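Local coordinates for protein aminoacyltransferase FemA (Staphylococcus aureus, PDB 1LRZ) that adds glycines 2 and 3 of the pentaglycine bridge of staphylococcal peptidoglycan, taking them from glycyl-tRNA, at residues F204-M208 against D221-Y225; I313-F317 against A329-S333. One frame throughout, in Å; residues are numbered along the deposited sequence.

Contact 1 of 2, residues F204-M208 against D221-Y225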
ATOM      1  N   PHE A 204      -7.383 -10.460 -10.356  1.00 29.21           N
ATOM      2  CA  PHE A 204      -7.269  -9.338  -9.423  1.00 28.85           C
ATOM      3  C   PHE A 204      -8.393  -8.346  -9.705  1.00 28.83           C
ATOM      4  O   PHE A 204      -9.043  -7.840  -8.790  1.00 28.09           O
ATOM      5  CB  PHE A 204      -5.918  -8.629  -9.598  1.00 29.59           C
ATOM      6  CG  PHE A 204      -5.887  -7.240  -9.023  1.00 30.70           C
ATOM      7  CD1 PHE A 204      -5.824  -7.042  -7.643  1.00 28.70           C
ATOM      8  CD2 PHE A 204      -5.970  -6.125  -9.863  1.00 28.90           C
ATOM      9  CE1 PHE A 204      -5.850  -5.750  -7.103  1.00 29.37           C
ATOM     10  CE2 PHE A 204      -5.997  -4.827  -9.338  1.00 28.90           C
ATOM     11  CZ  PHE A 204      -5.936  -4.638  -7.952  1.00 29.40           C
ATOM     12  N   ARG A 205      -8.610  -8.081 -10.988  1.00 29.86           N
ATOM     13  CA  ARG A 205      -9.642  -7.153 -11.433  1.00 36.34           C
ATOM     14  C   ARG A 205     -11.038  -7.550 -10.969  1.00 36.69           C
ATOM     15  O   ARG A 205     -11.880  -6.689 -10.717  1.00 36.86           O
ATOM     16  CB  ARG A 205      -9.621  -7.058 -12.958  1.00 38.43           C
ATOM     17  CG  ARG A 205      -8.322  -6.500 -13.516  1.00 48.31           C
ATOM     18  CD  ARG A 205      -8.527  -5.106 -14.082  1.00 54.80           C
ATOM     19  NE  ARG A 205      -9.123  -4.204 -13.106  1.00 59.92           N
ATOM     20  CZ  ARG A 205      -9.618  -3.003 -13.400  1.00 63.04           C
ATOM     21  NH1 ARG A 205      -9.599  -2.557 -14.644  1.00 64.33           N
ATOM     22  NH2 ARG A 205     -10.105  -2.223 -12.444  1.00 64.89           N
ATOM     23  N   SER A 206     -11.281  -8.851 -10.849  1.00 36.58           N
ATOM     24  CA  SER A 206     -12.591  -9.328 -10.418  1.00 39.57           C
ATOM     25  C   SER A 206     -12.937  -8.838  -9.012  1.00 41.50           C
ATOM     26  O   SER A 206     -14.112  -8.692  -8.680  1.00 42.75           O
ATOM     27  CB  SER A 206     -12.645 -10.857 -10.442  1.00 40.20           C
ATOM     28  OG  SER A 206     -11.916 -11.401  -9.351  1.00 43.00           O
ATOM     29  N   PHE A 207     -11.921  -8.583  -8.188  1.00 41.28           N
ATOM     30  CA  PHE A 207     -12.156  -8.112  -6.820  1.00 40.48           C
ATOM     31  C   PHE A 207     -12.414  -6.615  -6.718  1.00 41.78           C
ATOM     32  O   PHE A 207     -12.922  -6.140  -5.706  1.00 42.34           O
ATOM     33  CB  PHE A 207     -10.976  -8.452  -5.908  1.00 36.90           C
ATOM     34  CG  PHE A 207     -10.775  -9.915  -5.697  1.00 33.16           C
ATOM     35  CD1 PHE A 207      -9.868 -10.621  -6.474  1.00 30.95           C
ATOM     36  CD2 PHE A 207     -11.525 -10.602  -4.746  1.00 33.22           C
ATOM     37  CE1 PHE A 207      -9.700 -11.991  -6.299  1.00 29.39           C
ATOM     38  CE2 PHE A 207     -11.364 -11.976  -4.566  1.00 31.60           C
ATOM     39  CZ  PHE A 207     -10.454 -12.673  -5.350  1.00 27.90           C
ATOM     40  N   MET A 208     -12.046  -5.871  -7.754  1.00 43.09           N
ATOM     41  CA  MET A 208     -12.239  -4.424  -7.756  1.00 45.35           C
ATOM     42  C   MET A 208     -13.573  -4.081  -8.417  1.00 48.51           C
ATOM     43  O   MET A 208     -14.233  -3.111  -8.044  1.00 51.20           O
ATOM     44  CB  MET A 208     -11.094  -3.732  -8.507  1.00 43.20           C
ATOM     45  CG  MET A 208      -9.691  -4.093  -8.020  1.00 40.00           C
ATOM     46  SD  MET A 208      -9.440  -3.858  -6.249  1.00 32.95           S
ATOM     47  CE  MET A 208      -9.276  -2.096  -6.172  1.00 41.32           C
ATOM     48  N   ASP A 221      -8.334   2.806 -14.314  1.00 70.85           N
ATOM     49  CA  ASP A 221      -8.815   2.018 -15.442  1.00 70.16           C
ATOM     50  C   ASP A 221      -8.171   0.634 -15.483  1.00 70.08           C
ATOM     51  O   ASP A 221      -7.397   0.266 -14.597  1.00 71.14           O
ATOM     52  CB  ASP A 221      -8.527   2.742 -16.758  1.00 70.49           C
ATOM     53  CG  ASP A 221      -9.119   2.022 -17.953  1.00 72.03           C
ATOM     54  OD1 ASP A 221     -10.362   1.904 -18.011  1.00 73.96           O
ATOM     55  OD2 ASP A 221      -8.350   1.564 -18.827  1.00 71.06           O
ATOM     56  N   ASP A 222      -8.498  -0.124 -16.525  1.00 68.79           N
ATOM     57  CA  ASP A 222      -7.969  -1.471 -16.722  1.00 66.18           C
ATOM     58  C   ASP A 222      -6.494  -1.412 -17.109  1.00 63.46           C
ATOM     59  O   ASP A 222      -5.666  -2.164 -16.586  1.00 61.92           O
ATOM     60  CB  ASP A 222      -8.758  -2.172 -17.832  1.00 69.57           C
ATOM     61  CG  ASP A 222     -10.258  -2.189 -17.566  1.00 71.44           C
ATOM     62  OD1 ASP A 222     -10.716  -3.082 -16.816  1.00 71.26           O
ATOM     63  OD2 ASP A 222     -10.973  -1.305 -18.098  1.00 70.19           O
ATOM     64  N   LYS A 223      -6.177  -0.507 -18.031  1.00 59.68           N
ATOM     65  CA  LYS A 223      -4.812  -0.341 -18.512  1.00 55.41           C
ATOM     66  C   LYS A 223      -3.880   0.227 -17.440  1.00 50.39           C
ATOM     67  O   LYS A 223      -2.658   0.056 -17.504  1.00 49.06           O
ATOM     68  CB  LYS A 223      -4.817   0.542 -19.761  1.00 57.74           C
ATOM     69  CG  LYS A 223      -5.615  -0.074 -20.906  1.00 61.66           C
ATOM     70  CD  LYS A 223      -5.479   0.717 -22.197  1.00 64.47           C
ATOM     71  CE  LYS A 223      -6.243   0.044 -23.332  1.00 65.25           C
ATOM     72  NZ  LYS A 223      -6.109   0.780 -24.621  1.00 66.57           N
ATOM     73  N   PHE A 224      -4.465   0.896 -16.452  1.00 44.07           N
ATOM     74  CA  PHE A 224      -3.703   1.464 -15.347  1.00 39.43           C
ATOM     75  C   PHE A 224      -2.847   0.372 -14.697  1.00 35.32           C
ATOM     76  O   PHE A 224      -1.635   0.521 -14.537  1.00 30.29           O
ATOM     77  CB  PHE A 224      -4.660   2.039 -14.300  1.00 40.08           C
ATOM     78  CG  PHE A 224      -3.989   2.441 -13.012  1.00 39.86           C
ATOM     79  CD1 PHE A 224      -3.539   3.740 -12.819  1.00 40.12           C
ATOM     80  CD2 PHE A 224      -3.798   1.510 -11.992  1.00 39.30           C
ATOM     81  CE1 PHE A 224      -2.910   4.111 -11.629  1.00 39.52           C
ATOM     82  CE2 PHE A 224      -3.168   1.872 -10.802  1.00 40.12           C
ATOM     83  CZ  PHE A 224      -2.723   3.176 -10.620  1.00 39.97           C
ATOM     84  N   TYR A 225      -3.494  -0.729 -14.331  1.00 30.93           N
ATOM     85  CA  TYR A 225      -2.807  -1.832 -13.677  1.00 32.03           C
ATOM     86  C   TYR A 225      -1.848  -2.563 -14.598  1.00 32.40           C
ATOM     87  O   TYR A 225      -0.729  -2.904 -14.205  1.00 30.04           O
ATOM     88  CB  TYR A 225      -3.822  -2.815 -13.093  1.00 32.03           C
ATOM     89  CG  TYR A 225      -4.626  -2.226 -11.962  1.00 36.15           C
ATOM     90  CD1 TYR A 225      -5.972  -1.906 -12.133  1.00 36.27           C
ATOM     91  CD2 TYR A 225      -4.035  -1.958 -10.726  1.00 34.36           C
ATOM     92  CE1 TYR A 225      -6.710  -1.336 -11.109  1.00 36.53           C
ATOM     93  CE2 TYR A 225      -4.763  -1.384  -9.691  1.00 35.97           C
ATOM     94  CZ  TYR A 225      -6.104  -1.075  -9.889  1.00 39.10           C
ATOM     95  OH  TYR A 225      -6.845  -0.511  -8.869  1.00 38.60           O
TER
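Phe-204 drives the edge of its ring into one face of Tyr-225, a T-shaped stack with centroids 5.0 Å apart and planes at 72°. Phe-204 CE2 stands over the middle of the tyrosine ring, 3.7 Å from Tyr-225 CE2. CG of Phe-204 lies anti to the backbone N (chi1 161°), which carries the ring across toward helix 222-232. Phe-224 meets the other face of Tyr-225, so the ring is held between two phenylalanines.

Both helices, 201-207 and 222-232, pack on the mixed sheet that contains the hairpin 310-320/325-332: Phe-204 and Tyr-225 each meet Phe-317, and Tyr-225 also touches Ala-329.

Away from the sheet, Arg-205 bends at chi2 and chi3, bringing its guanidinium to the edge of the Tyr-225 ring, where Tyr-225 CE1 lies over one guanidinium face, 3.8 Å from Arg-205 NH2; the two planes are turned 57° apart. NH1 points at Asp-222 OD1 as a salt bridge of doubtful geometry, since NH1 is modelled too close to a neighbour. Asp-221 OD2 accepts from Lys-223 N at 3.1 Å, an Asx turn leading into helix 222-232. At the phenolic end, Met-208 CE comes within 4.0 Å of Tyr-225 OH.

Contact 2 of 2, residues I313-F317 against A329-S333; sequences ISAGF and AGGTS
Strands 313-317 and 329-332 run antiparallel, their axes 4.6 Å apart at closest approach, with Ala-315 opposite Gly-331 and Phe-317 opposite Ala-329 as hydrogen-bonded pairs. Ala-315 and Gly-331 exchange two bonds: Ala-315 N reaches Gly-331 O at 3.0 Å, and Gly-331 N returns to Ala-315 O at the same length. Phe-317 N gives a short bond of 2.7 Å to Ala-329 O, while the return bond, from Ala-329 N to Phe-317 O, is weak. In the non-hydrogen-bonded pair Gly-316 and Gly-330, the CA atoms approach to 4.0 Å.

On the face of Ser-314 and Thr-332, the two hydroxyls meet tip to tip: Ser-314 OG and Thr-332 OG1 are hydrogen-bonded at 2.6 Å. OG of Ser-314 is trans to its own backbone N (chi1 -170°), which points it across at Thr-332, and Ser-342 of helix 341-355 touches both side chains. Thr-332 CG2 turns instead toward Ile-313 O, 3.4 Å away. That carbonyl accepts from Ser-333 N at 3.0 Å.

On the other face, Phe-317 CB and Ala-329 CB lie 4.4 Å apart. Where strand 310-320 pairs with strand 236-244 on its other edge, Ile-313 and Ser-314 together stand opposite Ala-241, a classic beta bulge; strands 310-320 and 325-332 themselves form a beta hairpin.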
ATOM      1  N   ILE A 313      -9.934 -15.703  -3.214  1.00 20.84           N
ATOM      2  CA  ILE A 313     -10.753 -15.060  -2.189  1.00 22.03           C
ATOM      3  C   ILE A 313     -10.386 -13.623  -1.804  1.00 21.78           C
ATOM      4  O   ILE A 313     -11.199 -12.912  -1.211  1.00 20.39           O
ATOM      5  CB  ILE A 313     -10.800 -15.929  -0.930  1.00 21.88           C
ATOM      6  CG1 ILE A 313      -9.388 -16.156  -0.394  1.00 19.69           C
ATOM      7  CG2 ILE A 313     -11.454 -17.278  -1.273  1.00 22.29           C
ATOM      8  CD1 ILE A 313      -9.372 -16.791   0.989  1.00 19.42           C
ATOM      9  N   SER A 314      -9.173 -13.193  -2.141  1.00 20.12           N
ATOM     10  CA  SER A 314      -8.743 -11.831  -1.831  1.00 19.01           C
ATOM     11  C   SER A 314      -7.483 -11.533  -2.641  1.00 20.12           C
ATOM     12  O   SER A 314      -6.704 -12.437  -2.945  1.00 17.21           O
ATOM     13  CB  SER A 314      -8.455 -11.700  -0.324  1.00 20.75           C
ATOM     14  OG  SER A 314      -8.245 -10.348   0.062  1.00 24.07           O
ATOM     15  N   ALA A 315      -7.288 -10.269  -3.003  1.00 19.85           N
ATOM     16  CA  ALA A 315      -6.104  -9.889  -3.767  1.00 18.19           C
ATOM     17  C   ALA A 315      -5.732  -8.445  -3.484  1.00 18.31           C
ATOM     18  O   ALA A 315      -6.569  -7.647  -3.039  1.00 15.33           O
ATOM     19  CB  ALA A 315      -6.350 -10.079  -5.269  1.00 18.43           C
ATOM     20  N   GLY A 316      -4.468  -8.121  -3.739  1.00 15.60           N
ATOM     21  CA  GLY A 316      -3.985  -6.774  -3.520  1.00 17.15           C
ATOM     22  C   GLY A 316      -2.960  -6.404  -4.570  1.00 16.42           C
ATOM     23  O   GLY A 316      -2.311  -7.274  -5.165  1.00 15.24           O
ATOM     24  N   PHE A 317      -2.821  -5.104  -4.797  1.00 16.66           N
ATOM     25  CA  PHE A 317      -1.865  -4.570  -5.765  1.00 15.17           C
ATOM     26  C   PHE A 317      -0.867  -3.777  -4.913  1.00 15.35           C
ATOM     27  O   PHE A 317      -1.235  -2.776  -4.292  1.00 14.94           O
ATOM     28  CB  PHE A 317      -2.582  -3.641  -6.737  1.00 19.32           C
ATOM     29  CG  PHE A 317      -1.869  -3.459  -8.036  1.00 21.64           C
ATOM     30  CD1 PHE A 317      -1.967  -4.422  -9.037  1.00 21.78           C
ATOM     31  CD2 PHE A 317      -1.118  -2.317  -8.275  1.00 22.08           C
ATOM     32  CE1 PHE A 317      -1.329  -4.247 -10.260  1.00 21.09           C
ATOM     33  CE2 PHE A 317      -0.474  -2.136  -9.501  1.00 24.06           C
ATOM     34  CZ  PHE A 317      -0.586  -3.107 -10.492  1.00 18.14           C
ATOM     35  N   ALA A 329      -4.155  -0.973  -3.761  1.00 20.07           N
ATOM     36  CA  ALA A 329      -5.542  -1.313  -4.021  1.00 19.89           C
ATOM     37  C   ALA A 329      -5.749  -2.786  -3.741  1.00 21.08           C
ATOM     38  O   ALA A 329      -4.814  -3.588  -3.832  1.00 18.67           O
ATOM     39  CB  ALA A 329      -5.882  -1.006  -5.477  1.00 19.41           C
ATOM     40  N   GLY A 330      -6.978  -3.141  -3.397  1.00 21.13           N
ATOM     41  CA  GLY A 330      -7.272  -4.529  -3.118  1.00 23.13           C
ATOM     42  C   GLY A 330      -8.751  -4.778  -2.941  1.00 25.84           C
ATOM     43  O   GLY A 330      -9.547  -3.840  -2.866  1.00 24.52           O
ATOM     44  N   GLY A 331      -9.114  -6.052  -2.870  1.00 24.65           N
ATOM     45  CA  GLY A 331     -10.505  -6.414  -2.695  1.00 27.18           C
ATOM     46  C   GLY A 331     -10.612  -7.827  -2.159  1.00 27.50           C
ATOM     47  O   GLY A 331      -9.680  -8.631  -2.308  1.00 23.10           O
ATOM     48  N   THR A 332     -11.746  -8.124  -1.533  1.00 25.01           N
ATOM     49  CA  THR A 332     -11.994  -9.440  -0.963  1.00 27.54           C
ATOM     50  C   THR A 332     -13.415  -9.908  -1.292  1.00 29.59           C
ATOM     51  O   THR A 332     -14.355  -9.122  -1.263  1.00 25.71           O
ATOM     52  CB  THR A 332     -11.797  -9.405   0.561  1.00 28.54           C
ATOM     53  OG1 THR A 332     -10.427  -9.098   0.840  1.00 30.59           O
ATOM     54  CG2 THR A 332     -12.154 -10.753   1.197  1.00 28.91           C
ATOM     55  N   SER A 333     -13.563 -11.187  -1.623  1.00 28.39           N
ATOM     56  CA  SER A 333     -14.872 -11.730  -1.950  1.00 32.12           C
ATOM     57  C   SER A 333     -15.787 -11.717  -0.724  1.00 31.68           C
ATOM     58  O   SER A 333     -15.441 -12.267   0.323  1.00 29.37           O
ATOM     59  CB  SER A 333     -14.725 -13.160  -2.465  1.00 35.80           C
ATOM     60  OG  SER A 333     -15.988 -13.798  -2.549  1.00 41.47           O
TER

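Contact 2 lies within the sheet and contact 1 is the pair of helices packed on one of its faces; their centres are about 10 Å apart. Residues 313-317 are all buried and their partners 329-333 partly exposed, whereas contact 1 grades from buried aromatic rings beside the strands to the partly exposed Arg-205 and exposed Asp-222. The chemistry follows: backbone bonds and one hydroxyl pair join the strands, while no backbone hydrogen bond links the two helical segments, which meet through ring packing and charge. The contacts touch where Phe-207 CE2 packs 3.4 Å from Ile-313 C, and where Met-208 SD lies 3.4 Å from Gly-330 O. Helix 341-355 meets the Ser-314 and Thr-332 face instead.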